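Local coordinates for protein ABC-type amino acid transport system, permease component (Caldanaerobacter subterraneus subsp. tengcongensis MB4, PDB 4YMU) that probably forms the membrane-spanning part of a binding-protein-dependent ABC importer that carries amino acids such as arginine across the cell membrane, at residues T2-F5 against L6-V9; L25-L28 against A29-G33; T182-Y185 against F186-Y189. One frame throughout, in Å; residues are numbered along the deposited sequence.

Interaction 1: residues T2-F5 against L6-V9; sequences TVDF and LSMV
Asp4 OD1 is held twice, both times by Ser7. The backbone N of Ser7 donates to Asp4 OD1 at 2.6 Å, with an N-H...O angle of 156°. This donor arrives on the syn side of the carboxylate, 31° out of its plane. Ser7 OG adds a weak bond of 2.8 Å to the same Asp4 OD1. Asp4 carries its CG opposite the backbone N (chi1 -176°), which brings the carboxylate round to the Ser7 N-H. This is a capping bond: an aspartate side chain takes up an N-H of the first helical turn, three residues on. The two donors would be expected to stabilise the negative carboxylate. The bonds to Phe5 O are poorer: Met8 N gives a weak one at 3.0 Å and Val9 N another at 3.5 Å. Met8 CB also lies 3.0 Å from Phe5 O. The Met8 side chain bends at chi2 and chi3, and its CE comes back to 4.0 Å from Asp4 O. Leu6 CB sits 3.7 Å from Asp4 OD1, and Leu6 itself is on the surface. The short helix 6-9 leads on to the long helix 12-44. Phe5, just before helix 6-9, and Met8 on it both touch Glu187 at the start of helix 186-214; Met8 also reaches Ile191.

Interaction 2: residues L25-L28 against A29-G33; sequences LTFL and AVTIG
Phe27 O takes two hydrogen bonds from Thr31. Thr31 N donates at 2.8 Å to Phe27 O, nearly in line with the carbonyl. Thr31 OG1 donates at 3.0 Å to the same Phe27 O, from above the carbonyl plane (43° out of it). A chi1 of -74° sets Thr31 OG1 beside its own backbone N, and this turns the hydroxyl back toward Phe27 O. The hydroxyl is therefore satisfied within the helix, although Thr31 is on the surface. The other carbonyls are met in the regular i to i+4 pattern of an alpha helix: Ala29 N to Leu25 O, Val30 N to Thr26 O at 2.9 Å, and Ile32 N to Leu28 O. This is a run of helix 12-44, within its predicted transmembrane span 14-41. Thr26 OG1 is satisfied by Thr22 O, with a weaker bond to Ser160 OG. Thr26 CG2 lies alongside Val30 CG2 at 4.0 Å, both pointing the same way and both touching Met156. Leu28 CD1 runs beside Ile32 CD1 at 3.7 Å. Ala29 CB packs 3.4 Å from Leu25 O, and Leu25 and Ala29 both touch Leu95 on helix 87-112. The Val30 side chain is about 7 Å from a bound arginine.

Interaction 3: residues T182-Y185 against F186-Y189; sequences TYRY and FEPY
Tyr185 and Tyr189 meet in the tight part of this turn. Tyr185 CD1 lies 3.4 Å from Tyr189 CE2. The two rings run side by side with planes only 13° apart. Their centroids are 5.7 Å apart, and they meet rim to rim with neither over the other's face. At the backbone, Tyr189 N donates to Tyr185 O at 3.1 Å, nearly straight along the carbonyl, which closes the first turn of helix 186-214. Pro188 has no N-H to give. Its CG instead packs 3.1 Å from Tyr185 O and 3.3 Å from Arg184 O.

The Arg184 end is looser, though also buried. Its chain is extended from CG to NE and crosses Glu187 obliquely. Glu187 bends at chi2 and turns its carboxylate back toward Arg184. Arg184 NH1 makes a weak, salt-bridging hydrogen bond of 3.4 Å to Glu187 OE1. Arg184 NH1 is also 3.4 Å from Glu187 OE2. The guanidinium and carboxylate planes stand 63° apart, so the two groups do not pair flat. Arg184 N donates to Thr182 OG1 at 3.1 Å, an ST turn at the end of helix 174-182. Gln80 OE1 of the second subunit accepts from both Tyr185 N and Phe186 N. Glu187 has its stronger partner in Asp4 N, through OE2. This buried glutamate is probably stabilised as the anion by Arg184 and the N-H of Asp4.

In the fold
The contacts follow one another along the chain: interaction 1 at the N-terminus, interaction 2 within helix 12-44, interaction 3 at the start of helix 186-214. Interactions 1 and 3 are neighbours, with centres 8 Å apart, and touch directly. Helix 6-9 thus sits on the turn that enters helix 186-214, joining the N-terminus to the beginning of the last helix. Interaction 2 lies near the centre of the folded chain, about 6 Å from it (centre to centre). Its centre is about 34 Å from that of interaction 1 and about 29 Å from that of interaction 3. It belongs to the membrane core near bound arginine. Interactions 1 and 3 form a peripheral cluster, whose 182-189 part touches the second subunit.

Interaction 1: residues T2-F5 against L6-V9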
loop_
_atom_site.group_PDB
_atom_site.type_symbol
_atom_site.label_atom_id
_atom_site.label_comp_id
_atom_site.label_asym_id
_atom_site.label_seq_id
_atom_site.Cartn_x
_atom_site.Cartn_y
_atom_site.Cartn_z
ATOM N N THR C 2 6.607 -42.597 30.290
ATOM C CA THR C 2 6.414 -42.542 28.844
ATOM C C THR C 2 5.057 -41.902 28.589
ATOM O O THR C 2 4.211 -41.878 29.483
ATOM C CB THR C 2 6.392 -43.942 28.248
ATOM O OG1 THR C 2 5.711 -44.826 29.148
ATOM C CG2 THR C 2 7.807 -44.442 28.027
ATOM N N VAL C 3 4.830 -41.414 27.371
ATOM C CA VAL C 3 3.633 -40.607 27.090
ATOM C C VAL C 3 2.331 -41.418 27.176
ATOM O O VAL C 3 2.278 -42.565 26.744
ATOM C CB VAL C 3 3.749 -39.795 25.744
ATOM C CG1 VAL C 3 5.043 -40.120 25.019
ATOM C CG2 VAL C 3 2.538 -40.015 24.840
ATOM N N ASP C 4 1.297 -40.819 27.760
ATOM C CA ASP C 4 0.013 -41.488 27.934
ATOM C C ASP C 4 -1.091 -40.460 27.759
ATOM O O ASP C 4 -1.483 -39.795 28.721
ATOM C CB ASP C 4 -0.066 -42.117 29.335
ATOM C CG ASP C 4 -1.352 -42.928 29.570
ATOM O OD1 ASP C 4 -2.446 -42.528 29.111
ATOM O OD2 ASP C 4 -1.263 -43.981 30.240
ATOM N N PHE C 5 -1.613 -40.333 26.546
ATOM C CA PHE C 5 -2.658 -39.346 26.304
ATOM C C PHE C 5 -4.031 -39.847 26.765
ATOM O O PHE C 5 -4.939 -39.057 27.038
ATOM C CB PHE C 5 -2.671 -38.890 24.837
ATOM C CG PHE C 5 -1.650 -37.824 24.530
ATOM C CD1 PHE C 5 -1.900 -36.496 24.840
ATOM C CD2 PHE C 5 -0.431 -38.150 23.955
ATOM C CE1 PHE C 5 -0.955 -35.512 24.563
ATOM C CE2 PHE C 5 0.520 -37.170 23.681
ATOM C CZ PHE C 5 0.261 -35.855 23.985
ATOM N N LEU C 6 -4.178 -41.160 26.884
ATOM C CA LEU C 6 -5.466 -41.714 27.281
ATOM C C LEU C 6 -5.779 -41.337 28.724
ATOM O O LEU C 6 -6.929 -41.051 29.069
ATOM C CB LEU C 6 -5.481 -43.235 27.118
ATOM C CG LEU C 6 -5.293 -43.803 25.708
ATOM C CD1 LEU C 6 -3.813 -43.837 25.293
ATOM C CD2 LEU C 6 -5.936 -45.177 25.602
ATOM N N SER C 7 -4.742 -41.323 29.558
ATOM C CA SER C 7 -4.868 -40.938 30.962
ATOM C C SER C 7 -5.410 -39.527 31.081
ATOM O O SER C 7 -6.017 -39.161 32.088
ATOM C CB SER C 7 -3.505 -41.024 31.642
ATOM O OG SER C 7 -2.526 -40.331 30.883
ATOM N N MET C 8 -5.175 -38.749 30.029
ATOM C CA MET C 8 -5.568 -37.353 29.945
ATOM C C MET C 8 -7.060 -37.200 29.666
ATOM O O MET C 8 -7.659 -36.187 30.035
ATOM C CB MET C 8 -4.747 -36.680 28.852
ATOM C CG MET C 8 -4.232 -35.302 29.179
ATOM S SD MET C 8 -3.530 -35.118 30.814
ATOM C CE MET C 8 -2.299 -36.419 30.789
ATOM N N VAL C 9 -7.647 -38.211 29.020
ATOM C CA VAL C 9 -9.059 -38.165 28.613
ATOM C C VAL C 9 -10.001 -37.754 29.744
ATOM O O VAL C 9 -10.841 -36.874 29.572
ATOM C CB VAL C 9 -9.545 -39.512 28.013
ATOM C CG1 VAL C 9 -11.042 -39.452 27.702
ATOM C CG2 VAL C 9 -8.749 -39.868 26.764
#

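Interaction 2: residues L25-L28 against A29-G33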
loop_
_atom_site.group_PDB
_atom_site.type_symbol
_atom_site.label_atom_id
_atom_site.label_comp_id
_atom_site.label_asym_id
_atom_site.label_seq_id
_atom_site.Cartn_x
_atom_site.Cartn_y
_atom_site.Cartn_z
ATOM N N LEU C 25 -12.605 -14.567 29.880
ATOM C CA LEU C 25 -11.576 -13.573 30.158
ATOM C C LEU C 25 -11.338 -12.627 28.967
ATOM O O LEU C 25 -11.427 -11.402 29.104
ATOM C CB LEU C 25 -10.268 -14.285 30.513
ATOM C CG LEU C 25 -9.286 -13.658 31.510
ATOM C CD1 LEU C 25 -7.870 -13.790 30.978
ATOM C CD2 LEU C 25 -9.605 -12.209 31.858
ATOM N N THR C 26 -11.039 -13.212 27.809
ATOM C CA THR C 26 -10.615 -12.456 26.634
ATOM C C THR C 26 -11.730 -11.577 26.078
ATOM O O THR C 26 -11.512 -10.409 25.771
ATOM C CB THR C 26 -10.108 -13.395 25.522
ATOM O OG1 THR C 26 -9.259 -14.399 26.089
ATOM C CG2 THR C 26 -9.322 -12.620 24.475
ATOM N N PHE C 27 -12.920 -12.153 25.954
ATOM C CA PHE C 27 -14.108 -11.419 25.558
ATOM C C PHE C 27 -14.317 -10.162 26.390
ATOM O O PHE C 27 -14.398 -9.058 25.859
ATOM C CB PHE C 27 -15.328 -12.306 25.739
ATOM C CG PHE C 27 -16.177 -12.420 24.520
ATOM C CD1 PHE C 27 -17.175 -11.491 24.266
ATOM C CD2 PHE C 27 -15.980 -13.463 23.621
ATOM C CE1 PHE C 27 -17.967 -11.598 23.133
ATOM C CE2 PHE C 27 -16.763 -13.580 22.485
ATOM C CZ PHE C 27 -17.762 -12.646 22.241
ATOM N N LEU C 28 -14.421 -10.335 27.698
ATOM C CA LEU C 28 -14.685 -9.216 28.599
ATOM C C LEU C 28 -13.593 -8.146 28.527
ATOM O O LEU C 28 -13.888 -6.950 28.543
ATOM C CB LEU C 28 -14.857 -9.722 30.037
ATOM C CG LEU C 28 -15.148 -8.685 31.124
ATOM C CD1 LEU C 28 -16.393 -7.867 30.788
ATOM C CD2 LEU C 28 -15.307 -9.370 32.487
ATOM N N ALA C 29 -12.338 -8.577 28.441
ATOM C CA ALA C 29 -11.223 -7.639 28.421
ATOM C C ALA C 29 -11.254 -6.839 27.130
ATOM O O ALA C 29 -11.295 -5.600 27.146
ATOM C CB ALA C 29 -9.904 -8.375 28.556
ATOM N N VAL C 30 -11.275 -7.565 26.017
ATOM C CA VAL C 30 -11.309 -6.957 24.699
ATOM C C VAL C 30 -12.512 -6.023 24.562
ATOM O O VAL C 30 -12.366 -4.909 24.056
ATOM C CB VAL C 30 -11.298 -8.015 23.588
ATOM C CG1 VAL C 30 -11.574 -7.367 22.245
ATOM C CG2 VAL C 30 -9.948 -8.730 23.564
ATOM N N THR C 31 -13.687 -6.475 25.001
ATOM C CA THR C 31 -14.881 -5.632 24.995
ATOM C C THR C 31 -14.646 -4.316 25.726
ATOM O O THR C 31 -14.948 -3.243 25.206
ATOM C CB THR C 31 -16.084 -6.329 25.637
ATOM O OG1 THR C 31 -16.591 -7.325 24.746
ATOM C CG2 THR C 31 -17.188 -5.329 25.910
ATOM N N ILE C 32 -14.084 -4.411 26.925
ATOM C CA ILE C 32 -13.798 -3.240 27.740
ATOM C C ILE C 32 -12.661 -2.444 27.118
ATOM O O ILE C 32 -12.691 -1.216 27.102
ATOM C CB ILE C 32 -13.446 -3.650 29.201
ATOM C CG1 ILE C 32 -14.715 -4.074 29.956
ATOM C CG2 ILE C 32 -12.786 -2.506 29.941
ATOM C CD1 ILE C 32 -14.447 -4.715 31.290
ATOM N N GLY C 33 -11.672 -3.157 26.583
ATOM C CA GLY C 33 -10.521 -2.533 25.944
ATOM C C GLY C 33 -10.883 -1.708 24.716
ATOM O O GLY C 33 -10.164 -0.779 24.342
#

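Interaction 3: residues T182-Y185 against F186-Y189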
loop_
_atom_site.group_PDB
_atom_site.type_symbol
_atom_site.label_atom_id
_atom_site.label_comp_id
_atom_site.label_asym_id
_atom_site.label_seq_id
_atom_site.Cartn_x
_atom_site.Cartn_y
_atom_site.Cartn_z
ATOM N N THR C 182 -1.187 -36.309 38.268
ATOM C CA THR C 182 -0.688 -37.297 37.308
ATOM C C THR C 182 0.828 -37.277 37.227
ATOM O O THR C 182 1.452 -38.242 36.759
ATOM C CB THR C 182 -1.270 -37.071 35.872
ATOM O OG1 THR C 182 -0.846 -35.797 35.351
ATOM C CG2 THR C 182 -2.791 -37.140 35.887
ATOM N N TYR C 183 1.409 -36.178 37.703
ATOM C CA TYR C 183 2.847 -35.911 37.583
ATOM C C TYR C 183 3.259 -35.715 36.114
ATOM O O TYR C 183 4.449 -35.668 35.788
ATOM C CB TYR C 183 3.684 -36.994 38.288
ATOM C CG TYR C 183 3.253 -37.237 39.726
ATOM C CD1 TYR C 183 3.784 -36.496 40.771
ATOM C CD2 TYR C 183 2.282 -38.186 40.030
ATOM C CE1 TYR C 183 3.378 -36.711 42.077
ATOM C CE2 TYR C 183 1.870 -38.405 41.323
ATOM C CZ TYR C 183 2.417 -37.670 42.351
ATOM O OH TYR C 183 2.000 -37.899 43.656
ATOM N N ARG C 184 2.260 -35.534 35.249
ATOM C CA ARG C 184 2.489 -35.350 33.819
ATOM C C ARG C 184 2.217 -33.910 33.388
ATOM O O ARG C 184 1.112 -33.396 33.564
ATOM C CB ARG C 184 1.610 -36.305 33.002
ATOM C CG ARG C 184 1.951 -37.771 33.177
ATOM C CD ARG C 184 1.088 -38.669 32.303
ATOM N NE ARG C 184 1.548 -40.055 32.342
ATOM C CZ ARG C 184 2.636 -40.505 31.721
ATOM N NH1 ARG C 184 3.393 -39.679 31.016
ATOM N NH2 ARG C 184 2.979 -41.782 31.817
ATOM N N TYR C 185 3.245 -33.272 32.834
ATOM C CA TYR C 185 3.142 -31.911 32.315
ATOM C C TYR C 185 3.003 -31.921 30.797
ATOM O O TYR C 185 2.160 -31.220 30.253
ATOM C CB TYR C 185 4.386 -31.101 32.685
ATOM C CG TYR C 185 4.263 -30.294 33.951
ATOM C CD1 TYR C 185 3.249 -29.368 34.098
ATOM C CD2 TYR C 185 5.177 -30.447 34.999
ATOM C CE1 TYR C 185 3.132 -28.612 35.256
ATOM C CE2 TYR C 185 5.073 -29.698 36.156
ATOM C CZ TYR C 185 4.048 -28.779 36.282
ATOM O OH TYR C 185 3.915 -28.021 37.425
ATOM N N PHE C 186 3.851 -32.714 30.143
ATOM C CA PHE C 186 3.911 -32.832 28.690
ATOM C C PHE C 186 2.558 -32.950 28.006
ATOM O O PHE C 186 2.136 -32.044 27.281
ATOM C CB PHE C 186 4.763 -34.043 28.315
ATOM C CG PHE C 186 4.943 -34.227 26.839
ATOM C CD1 PHE C 186 6.017 -33.640 26.182
ATOM C CD2 PHE C 186 4.046 -34.989 26.100
ATOM C CE1 PHE C 186 6.196 -33.810 24.814
ATOM C CE2 PHE C 186 4.217 -35.162 24.728
ATOM C CZ PHE C 186 5.295 -34.573 24.089
ATOM N N GLU C 187 1.886 -34.072 28.229
ATOM C CA GLU C 187 0.638 -34.356 27.528
ATOM C C GLU C 187 -0.461 -33.279 27.688
ATOM O O GLU C 187 -1.058 -32.857 26.693
ATOM C CB GLU C 187 0.133 -35.785 27.828
ATOM C CG GLU C 187 0.678 -36.405 29.115
ATOM C CD GLU C 187 2.000 -37.153 28.937
ATOM O OE1 GLU C 187 3.030 -36.705 29.485
ATOM O OE2 GLU C 187 2.010 -38.215 28.282
ATOM N N PRO C 188 -0.710 -32.797 28.920
ATOM C CA PRO C 188 -1.719 -31.723 29.005
ATOM C C PRO C 188 -1.290 -30.402 28.327
ATOM O O PRO C 188 -2.142 -29.634 27.891
ATOM C CB PRO C 188 -1.899 -31.526 30.523
ATOM C CG PRO C 188 -0.650 -32.045 31.114
ATOM C CD PRO C 188 -0.219 -33.190 30.249
ATOM N N TYR C 189 0.011 -30.141 28.252
ATOM C CA TYR C 189 0.495 -28.954 27.575
ATOM C C TYR C 189 0.282 -29.100 26.073
ATOM O O TYR C 189 -0.211 -28.178 25.437
ATOM C CB TYR C 189 1.965 -28.673 27.904
ATOM C CG TYR C 189 2.123 -27.830 29.142
ATOM C CD1 TYR C 189 1.352 -26.688 29.323
ATOM C CD2 TYR C 189 3.001 -28.205 30.165
ATOM C CE1 TYR C 189 1.487 -25.913 30.465
ATOM C CE2 TYR C 189 3.132 -27.448 31.320
ATOM C CZ TYR C 189 2.372 -26.308 31.472
ATOM O OH TYR C 189 2.492 -25.549 32.621
#